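Local coordinates for DNA ligase (PDB 3GDE), which probably seals nicks in double-stranded DNA during replication, recombination and repair, joining the strand ends at the expense of ATP, at residues T50-P55 / V170-M175; L163-L168 / F497-V502. All blocks are in the same frame, centred on the assembly; numbering follows the deposited sequence.

Interaction 1: residues T50-P55 / V170-M175; sequences TGKVYP and VGEGIM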
ATOM      1  N   THR A  50       7.127  -6.336   9.891  1.00 25.22           N
ATOM      2  CA  THR A  50       6.612  -5.198   9.122  1.00 25.70           C
ATOM      3  C   THR A  50       5.107  -4.981   9.294  1.00 25.92           C
ATOM      4  O   THR A  50       4.527  -4.139   8.611  1.00 25.72           O
ATOM      5  CB  THR A  50       6.921  -5.319   7.610  1.00 25.60           C
ATOM      6  OG1 THR A  50       6.345  -6.523   7.094  1.00 26.56           O
ATOM      7  CG2 THR A  50       8.418  -5.334   7.359  1.00 25.72           C
ATOM      8  N   GLY A  51       4.482  -5.744  10.194  1.00 25.94           N
ATOM      9  CA  GLY A  51       3.034  -5.700  10.379  1.00 26.10           C
ATOM     10  C   GLY A  51       2.227  -6.333   9.262  1.00 26.53           C
ATOM     11  O   GLY A  51       1.054  -6.012   9.097  1.00 25.89           O
ATOM     12  N   LYS A  52       2.848  -7.238   8.501  1.00 27.07           N
ATOM     13  CA  LYS A  52       2.173  -7.924   7.387  1.00 27.93           C
ATOM     14  C   LYS A  52       2.058  -9.417   7.642  1.00 27.75           C
ATOM     15  O   LYS A  52       2.989 -10.055   8.145  1.00 27.45           O
ATOM     16  CB  LYS A  52       2.946  -7.763   6.066  1.00 27.81           C
ATOM     17  CG  LYS A  52       2.964  -6.380   5.426  1.00 29.79           C
ATOM     18  CD  LYS A  52       3.830  -6.450   4.149  1.00 30.25           C
ATOM     19  CE  LYS A  52       4.225  -5.078   3.631  1.00 33.49           C
ATOM     20  NZ  LYS A  52       5.106  -4.309   4.587  1.00 36.01           N
ATOM     21  N   VAL A  53       0.926  -9.976   7.245  1.00 28.08           N
ATOM     22  CA  VAL A  53       0.728 -11.416   7.264  1.00 28.42           C
ATOM     23  C   VAL A  53       0.814 -11.956   5.826  1.00 28.81           C
ATOM     24  O   VAL A  53       1.367 -13.041   5.593  1.00 29.00           O
ATOM     25  CB  VAL A  53      -0.606 -11.775   7.961  1.00 28.23           C
ATOM     26  CG1 VAL A  53      -0.859 -13.258   7.938  1.00 28.36           C
ATOM     27  CG2 VAL A  53      -0.612 -11.255   9.400  1.00 28.46           C
ATOM     28  N   TYR A  54       0.275 -11.185   4.878  1.00 29.15           N
ATOM     29  CA  TYR A  54       0.332 -11.496   3.445  1.00 30.19           C
ATOM     30  C   TYR A  54       0.803 -10.275   2.672  1.00 31.30           C
ATOM     31  O   TYR A  54       0.575  -9.159   3.109  1.00 31.70           O
ATOM     32  CB  TYR A  54      -1.038 -11.948   2.900  1.00 29.40           C
ATOM     33  CG  TYR A  54      -1.653 -13.081   3.698  1.00 28.64           C
ATOM     34  CD1 TYR A  54      -1.207 -14.398   3.539  1.00 26.71           C
ATOM     35  CD2 TYR A  54      -2.664 -12.826   4.634  1.00 27.51           C
ATOM     36  CE1 TYR A  54      -1.754 -15.432   4.285  1.00 28.04           C
ATOM     37  CE2 TYR A  54      -3.223 -13.850   5.386  1.00 27.08           C
ATOM     38  CZ  TYR A  54      -2.764 -15.153   5.210  1.00 28.45           C
ATOM     39  OH  TYR A  54      -3.307 -16.166   5.964  1.00 28.27           O
ATOM     40  N   PRO A  55       1.485 -10.483   1.526  1.00 32.96           N
ATOM     41  CA  PRO A  55       1.687  -9.395   0.556  1.00 33.50           C
ATOM     42  C   PRO A  55       0.340  -8.857   0.062  1.00 34.57           C
ATOM     43  O   PRO A  55      -0.636  -9.603   0.004  1.00 34.36           O
ATOM     44  CB  PRO A  55       2.435 -10.087  -0.581  1.00 33.39           C
ATOM     45  CG  PRO A  55       3.119 -11.244   0.071  1.00 33.21           C
ATOM     46  CD  PRO A  55       2.142 -11.730   1.088  1.00 32.67           C
ATOM     47  N   VAL A 170       9.989   0.363  12.835  1.00 22.58           N
ATOM     48  CA  VAL A 170      10.645  -0.407  11.781  1.00 22.15           C
ATOM     49  C   VAL A 170       9.794  -0.371  10.513  1.00 22.72           C
ATOM     50  O   VAL A 170       8.641  -0.803  10.503  1.00 22.19           O
ATOM     51  CB  VAL A 170      10.892  -1.880  12.215  1.00 22.14           C
ATOM     52  CG1 VAL A 170      11.465  -2.706  11.072  1.00 20.65           C
ATOM     53  CG2 VAL A 170      11.789  -1.943  13.448  1.00 20.76           C
ATOM     54  N   GLY A 171      10.363   0.183   9.454  1.00 23.39           N
ATOM     55  CA  GLY A 171       9.685   0.214   8.172  1.00 24.74           C
ATOM     56  C   GLY A 171      10.417  -0.606   7.130  1.00 25.68           C
ATOM     57  O   GLY A 171      11.286  -1.435   7.450  1.00 25.28           O
ATOM     58  N   GLU A 172      10.054  -0.345   5.881  1.00 26.60           N
ATOM     59  CA  GLU A 172      10.564  -1.042   4.713  1.00 27.83           C
ATOM     60  C   GLU A 172      12.057  -0.797   4.533  1.00 27.43           C
ATOM     61  O   GLU A 172      12.797  -1.722   4.200  1.00 27.62           O
ATOM     62  CB  GLU A 172       9.816  -0.535   3.476  1.00 28.99           C
ATOM     63  CG  GLU A 172       9.353  -1.620   2.532  1.00 32.74           C
ATOM     64  CD  GLU A 172       7.991  -2.174   2.894  1.00 39.05           C
ATOM     65  OE1 GLU A 172       7.828  -2.707   4.024  1.00 40.95           O
ATOM     66  OE2 GLU A 172       7.083  -2.097   2.024  1.00 42.58           O
ATOM     67  N   GLY A 173      12.483   0.449   4.760  1.00 27.19           N
ATOM     68  CA  GLY A 173      13.878   0.866   4.617  1.00 27.07           C
ATOM     69  C   GLY A 173      14.815   0.154   5.587  1.00 27.20           C
ATOM     70  O   GLY A 173      15.867  -0.348   5.202  1.00 26.82           O
ATOM     71  N   ILE A 174      14.428   0.110   6.858  1.00 27.13           N
ATOM     72  CA  ILE A 174      15.213  -0.620   7.849  1.00 26.85           C
ATOM     73  C   ILE A 174      15.299  -2.110   7.488  1.00 27.18           C
ATOM     74  O   ILE A 174      16.387  -2.695   7.507  1.00 26.90           O
ATOM     75  CB  ILE A 174      14.674  -0.390   9.262  1.00 26.68           C
ATOM     76  CG1 ILE A 174      15.024   1.032   9.707  1.00 25.14           C
ATOM     77  CG2 ILE A 174      15.209  -1.458  10.237  1.00 25.87           C
ATOM     78  CD1 ILE A 174      14.272   1.504  10.941  1.00 24.20           C
ATOM     79  N   MET A 175      14.171  -2.703   7.104  1.00 27.41           N
ATOM     80  CA  MET A 175      14.146  -4.119   6.724  1.00 28.02           C
ATOM     81  C   MET A 175      15.024  -4.483   5.519  1.00 28.10           C
ATOM     82  O   MET A 175      15.718  -5.500   5.560  1.00 27.02           O
ATOM     83  CB  MET A 175      12.719  -4.606   6.519  1.00 28.44           C
ATOM     84  CG  MET A 175      11.961  -4.793   7.818  1.00 30.67           C
ATOM     85  SD  MET A 175      12.801  -5.883   8.990  1.00 35.84           S
ATOM     86  CE  MET A 175      12.861  -7.403   8.020  1.00 30.33           C
TER
HETATM   87  O   HOH W   1       7.419  -5.127   2.934  1.00 66.24           O

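Interaction 2: residues L163-L168 / F497-V502; sequences LNEMRL and FIPKYV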
ATOM      1  N   LEU A 163      -3.667  -6.039  13.548  1.00 26.22           N
ATOM      2  CA  LEU A 163      -3.999  -4.630  13.331  1.00 27.38           C
ATOM      3  C   LEU A 163      -2.990  -3.913  12.425  1.00 28.65           C
ATOM      4  O   LEU A 163      -3.144  -2.727  12.147  1.00 28.87           O
ATOM      5  CB  LEU A 163      -4.123  -3.903  14.680  1.00 27.01           C
ATOM      6  CG  LEU A 163      -5.311  -4.374  15.536  1.00 27.24           C
ATOM      7  CD1 LEU A 163      -5.306  -3.743  16.914  1.00 27.91           C
ATOM      8  CD2 LEU A 163      -6.639  -4.136  14.831  1.00 26.97           C
ATOM      9  N   ASN A 164      -1.961  -4.642  11.983  1.00 29.90           N
ATOM     10  CA  ASN A 164      -0.945  -4.146  11.051  1.00 31.03           C
ATOM     11  C   ASN A 164      -0.080  -2.949  11.504  1.00 31.40           C
ATOM     12  O   ASN A 164       0.579  -2.324  10.666  1.00 31.80           O
ATOM     13  CB  ASN A 164      -1.543  -3.886   9.652  1.00 31.44           C
ATOM     14  CG  ASN A 164      -2.266  -5.117   9.058  1.00 34.05           C
ATOM     15  OD1 ASN A 164      -3.330  -4.971   8.440  1.00 36.18           O
ATOM     16  ND2 ASN A 164      -1.697  -6.323   9.246  1.00 34.78           N
ATOM     17  N   GLU A 165      -0.076  -2.640  12.801  1.00 31.75           N
ATOM     18  CA  GLU A 165       0.838  -1.636  13.370  1.00 32.42           C
ATOM     19  C   GLU A 165       1.603  -2.160  14.590  1.00 31.04           C
ATOM     20  O   GLU A 165       1.082  -2.207  15.704  1.00 31.35           O
ATOM     21  CB  GLU A 165       0.162  -0.250  13.615  1.00 32.90           C
ATOM     22  CG  GLU A 165      -0.655  -0.041  14.905  1.00 34.95           C
ATOM     23  CD  GLU A 165      -0.613   1.415  15.494  1.00 35.46           C
ATOM     24  OE1 GLU A 165       0.287   2.241  15.162  1.00 38.61           O
ATOM     25  OE2 GLU A 165      -1.494   1.724  16.333  1.00 39.40           O
ATOM     26  N   MET A 166       2.855  -2.558  14.357  1.00 29.99           N
ATOM     27  CA  MET A 166       3.703  -3.199  15.373  1.00 28.20           C
ATOM     28  C   MET A 166       4.269  -2.210  16.394  1.00 27.91           C
ATOM     29  O   MET A 166       4.604  -2.593  17.520  1.00 26.82           O
ATOM     30  CB  MET A 166       4.854  -3.960  14.696  1.00 28.21           C
ATOM     31  CG  MET A 166       4.424  -5.093  13.780  1.00 27.40           C
ATOM     32  SD  MET A 166       3.362  -6.282  14.620  1.00 26.27           S
ATOM     33  CE  MET A 166       4.525  -7.406  15.366  1.00 24.50           C
ATOM     34  N   ARG A 167       4.389  -0.951  15.971  1.00 27.81           N
ATOM     35  CA  ARG A 167       4.846   0.184  16.804  1.00 28.86           C
ATOM     36  C   ARG A 167       6.287   0.046  17.274  1.00 27.64           C
ATOM     37  O   ARG A 167       6.609   0.374  18.409  1.00 27.77           O
ATOM     38  CB  ARG A 167       3.890   0.440  17.982  1.00 28.49           C
ATOM     39  CG  ARG A 167       2.466   0.781  17.545  1.00 30.65           C
ATOM     40  CD  ARG A 167       1.527   0.940  18.743  1.00 31.98           C
ATOM     41  NE  ARG A 167       1.906   2.054  19.609  1.00 39.14           N
ATOM     42  CZ  ARG A 167       1.199   3.176  19.757  1.00 41.67           C
ATOM     43  NH1 ARG A 167       0.060   3.346  19.093  1.00 42.79           N
ATOM     44  NH2 ARG A 167       1.637   4.133  20.575  1.00 42.08           N
ATOM     45  N   LEU A 168       7.148  -0.423  16.372  1.00 26.98           N
ATOM     46  CA  LEU A 168       8.548  -0.720  16.681  1.00 26.12           C
ATOM     47  C   LEU A 168       9.479   0.301  16.061  1.00 25.93           C
ATOM     48  O   LEU A 168      10.688   0.288  16.321  1.00 26.74           O
ATOM     49  CB  LEU A 168       8.926  -2.116  16.158  1.00 25.82           C
ATOM     50  CG  LEU A 168       8.003  -3.292  16.513  1.00 25.24           C
ATOM     51  CD1 LEU A 168       8.380  -4.552  15.724  1.00 23.51           C
ATOM     52  CD2 LEU A 168       8.010  -3.549  18.016  1.00 23.36           C
ATOM     53  N   PHE A 497      -6.645   7.887  16.565  1.00 30.99           N
ATOM     54  CA  PHE A 497      -7.044   6.620  15.957  1.00 29.99           C
ATOM     55  C   PHE A 497      -5.875   5.678  15.730  1.00 29.58           C
ATOM     56  O   PHE A 497      -4.738   6.115  15.546  1.00 29.11           O
ATOM     57  CB  PHE A 497      -7.719   6.850  14.597  1.00 30.09           C
ATOM     58  CG  PHE A 497      -8.846   7.818  14.638  1.00 29.25           C
ATOM     59  CD1 PHE A 497      -8.751   9.028  13.972  1.00 29.11           C
ATOM     60  CD2 PHE A 497     -10.002   7.532  15.354  1.00 28.88           C
ATOM     61  CE1 PHE A 497      -9.792   9.938  14.015  1.00 29.27           C
ATOM     62  CE2 PHE A 497     -11.045   8.442  15.405  1.00 29.37           C
ATOM     63  CZ  PHE A 497     -10.941   9.644  14.737  1.00 29.94           C
ATOM     64  N   ILE A 498      -6.186   4.382  15.752  1.00 29.15           N
ATOM     65  CA  ILE A 498      -5.367   3.348  15.117  1.00 28.68           C
ATOM     66  C   ILE A 498      -5.262   3.709  13.632  1.00 28.45           C
ATOM     67  O   ILE A 498      -6.279   3.812  12.956  1.00 28.28           O
ATOM     68  CB  ILE A 498      -6.030   1.948  15.240  1.00 28.33           C
ATOM     69  CG1 ILE A 498      -6.079   1.486  16.694  1.00 28.04           C
ATOM     70  CG2 ILE A 498      -5.320   0.908  14.351  1.00 27.83           C
ATOM     71  CD1 ILE A 498      -7.213   0.530  16.976  1.00 27.24           C
ATOM     72  N   PRO A 499      -4.036   3.941  13.133  1.00 28.62           N
ATOM     73  CA  PRO A 499      -3.856   4.267  11.712  1.00 29.12           C
ATOM     74  C   PRO A 499      -4.415   3.164  10.803  1.00 29.36           C
ATOM     75  O   PRO A 499      -4.071   1.996  10.965  1.00 29.80           O
ATOM     76  CB  PRO A 499      -2.336   4.405  11.560  1.00 29.13           C
ATOM     77  CG  PRO A 499      -1.742   3.835  12.817  1.00 29.17           C
ATOM     78  CD  PRO A 499      -2.770   3.958  13.884  1.00 28.52           C
ATOM     79  N   LYS A 500      -5.287   3.543   9.875  1.00 29.06           N
ATOM     80  CA  LYS A 500      -6.076   2.576   9.119  1.00 29.23           C
ATOM     81  C   LYS A 500      -6.574   3.190   7.803  1.00 28.53           C
ATOM     82  O   LYS A 500      -6.314   2.680   6.715  1.00 28.39           O
ATOM     83  CB  LYS A 500      -7.268   2.130   9.976  1.00 29.23           C
ATOM     84  CG  LYS A 500      -7.621   0.663   9.911  1.00 30.12           C
ATOM     85  CD  LYS A 500      -8.723   0.382   8.940  1.00 31.35           C
ATOM     86  CE  LYS A 500      -9.623  -0.721   9.466  1.00 33.34           C
ATOM     87  NZ  LYS A 500     -10.134  -1.577   8.359  1.00 35.94           N
ATOM     88  N   TYR A 501      -7.269   4.310   7.916  1.00 28.05           N
ATOM     89  CA  TYR A 501      -7.942   4.895   6.762  1.00 27.28           C
ATOM     90  C   TYR A 501      -7.124   6.005   6.124  1.00 26.30           C
ATOM     91  O   TYR A 501      -6.398   6.732   6.803  1.00 26.00           O
ATOM     92  CB  TYR A 501      -9.354   5.350   7.144  1.00 27.64           C
ATOM     93  CG  TYR A 501     -10.245   4.192   7.555  1.00 28.15           C
ATOM     94  CD1 TYR A 501     -10.698   4.066   8.872  1.00 27.97           C
ATOM     95  CD2 TYR A 501     -10.602   3.202   6.633  1.00 28.14           C
ATOM     96  CE1 TYR A 501     -11.498   3.000   9.261  1.00 27.68           C
ATOM     97  CE2 TYR A 501     -11.406   2.122   7.004  1.00 28.22           C
ATOM     98  CZ  TYR A 501     -11.852   2.026   8.323  1.00 30.06           C
ATOM     99  OH  TYR A 501     -12.664   0.960   8.703  1.00 29.83           O
ATOM    100  N   VAL A 502      -7.228   6.100   4.806  1.00 25.38           N
ATOM    101  CA  VAL A 502      -6.487   7.092   4.038  1.00 25.00           C
ATOM    102  C   VAL A 502      -7.483   8.016   3.316  1.00 24.41           C
ATOM    103  O   VAL A 502      -8.414   7.541   2.663  1.00 24.45           O
ATOM    104  CB  VAL A 502      -5.521   6.386   3.021  1.00 25.01           C
ATOM    105  CG1 VAL A 502      -4.943   7.373   2.011  1.00 24.51           C
ATOM    106  CG2 VAL A 502      -4.403   5.641   3.773  1.00 24.83           C
TER

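Interaction 1: residues T50-P55 / V170-M175
Two groups converge on Glu172 OE1: the ammonium of Lys52 and a water molecule. Lys52 NZ donates to Glu172 OE1 at 3.2 Å, and OE1 receives it on its syn lone pair, on the side of the other oxygen; NZ to Glu172 OE2 is 3.9 Å, so the salt bridge is one-sided. The water accepts from Lys52 NZ at 3.0 Å and gives a weak bond to Glu172 OE1 at 2.7 Å, closing a small triangle. The lysine chain runs extended as far as CE, and its last torsion (chi4 64°) swings NZ aside; the glutamate chain bends at chi2 (87°), and the two side chains meet at about a right angle. Outside the pair, Tyr194 bonds OE2, which probably limits rotation of the carboxylate. The apolar half of the contact is Thr50 CG2 against Met175 CG at 3.6 Å. Thr50 turns its OG1 back to the carbonyl oxygen of Leu47 in the preceding helix 39-49, which directs the methyl at the methionine. Met175, folded at chi2 and chi3, is also packed by Ile29, Val46 and Ile49. Gly171 is the N-cap, and its O receives Met175 N at 3.2 Å. Glu172 therefore stands in the first turn, where a negative charge would be favoured by the helix dipole: a loop lysine bound to the N-terminal turn of helix 172-182, within the all-helical DNA-binding domain.

Interaction 2: residues L163-L168 / F497-V502
With CG of Glu165 tucked between its own backbone N and carbonyl carbon (chi1 83°) and the chain bent again at chi2 (147°), the carboxylate is laid flat over the CG-CD edge of Pro499. Glu165 OE1 lies 3.5 Å from CG of Pro499, and OE2 of Glu165 is 3.6 Å from Pro499 CD. Both proline carbons stand off the carboxylate plane, so the flat of the group, not its edge, meets the ring. No hydrogen bond joins the segments; the oxygens rest on CH groups, of which those next to the proline nitrogen are probably slightly polarised in their favour. Ile498 completes the patch more loosely, its CG2 4.4 Å from OE2 of Glu165. The joint lies between two domains: 163-168 follows helix 152-162, which ends in a Schellman motif at Asn164 in the DNA-binding domain, and 497-502 links strands 494-497 and 502-506 of the OB-fold domain. The guanidinium of Arg167 presents its edge, in plane, to the carboxylate, Arg167 NH1 standing 3.6 Å from Glu165 OE2 in a long salt bridge, and its side chain also touches Asp93. Replacing Glu165 by an alanine would probably uncover the proline edge and leave that guanidinium without this mate, freer to turn. On the OB side, Pro499 packs on Val431 of strand 428-437 and Ile498 on Val488 of strand 487-491.

How the interactions relate
The two contacts lie with their centres about 12 Å apart, and their segments alternate along the chain: 50-55, 163-168, 170-175, 497-502. Segment 163-168 lies in the loop after helix 152-162, and 170-175 takes the loop's end and the first turn of helix 172-182, so one continuous piece of chain serves both. The contacts also touch directly: Asn164 ND2 lies 2.8 Å from Gly51 O, and Met166 packs on Gly51. Interaction 1 stays inside the DNA-binding domain, whereas interaction 2 spans to the OB-fold domain, which also meets helix 172-182 through backbone hydrogen bonds of Gly173 with Pro456 and of Ile174 with Val457. Interaction 2, with these bonds, is consistent with this ligase's tightly closed conformation.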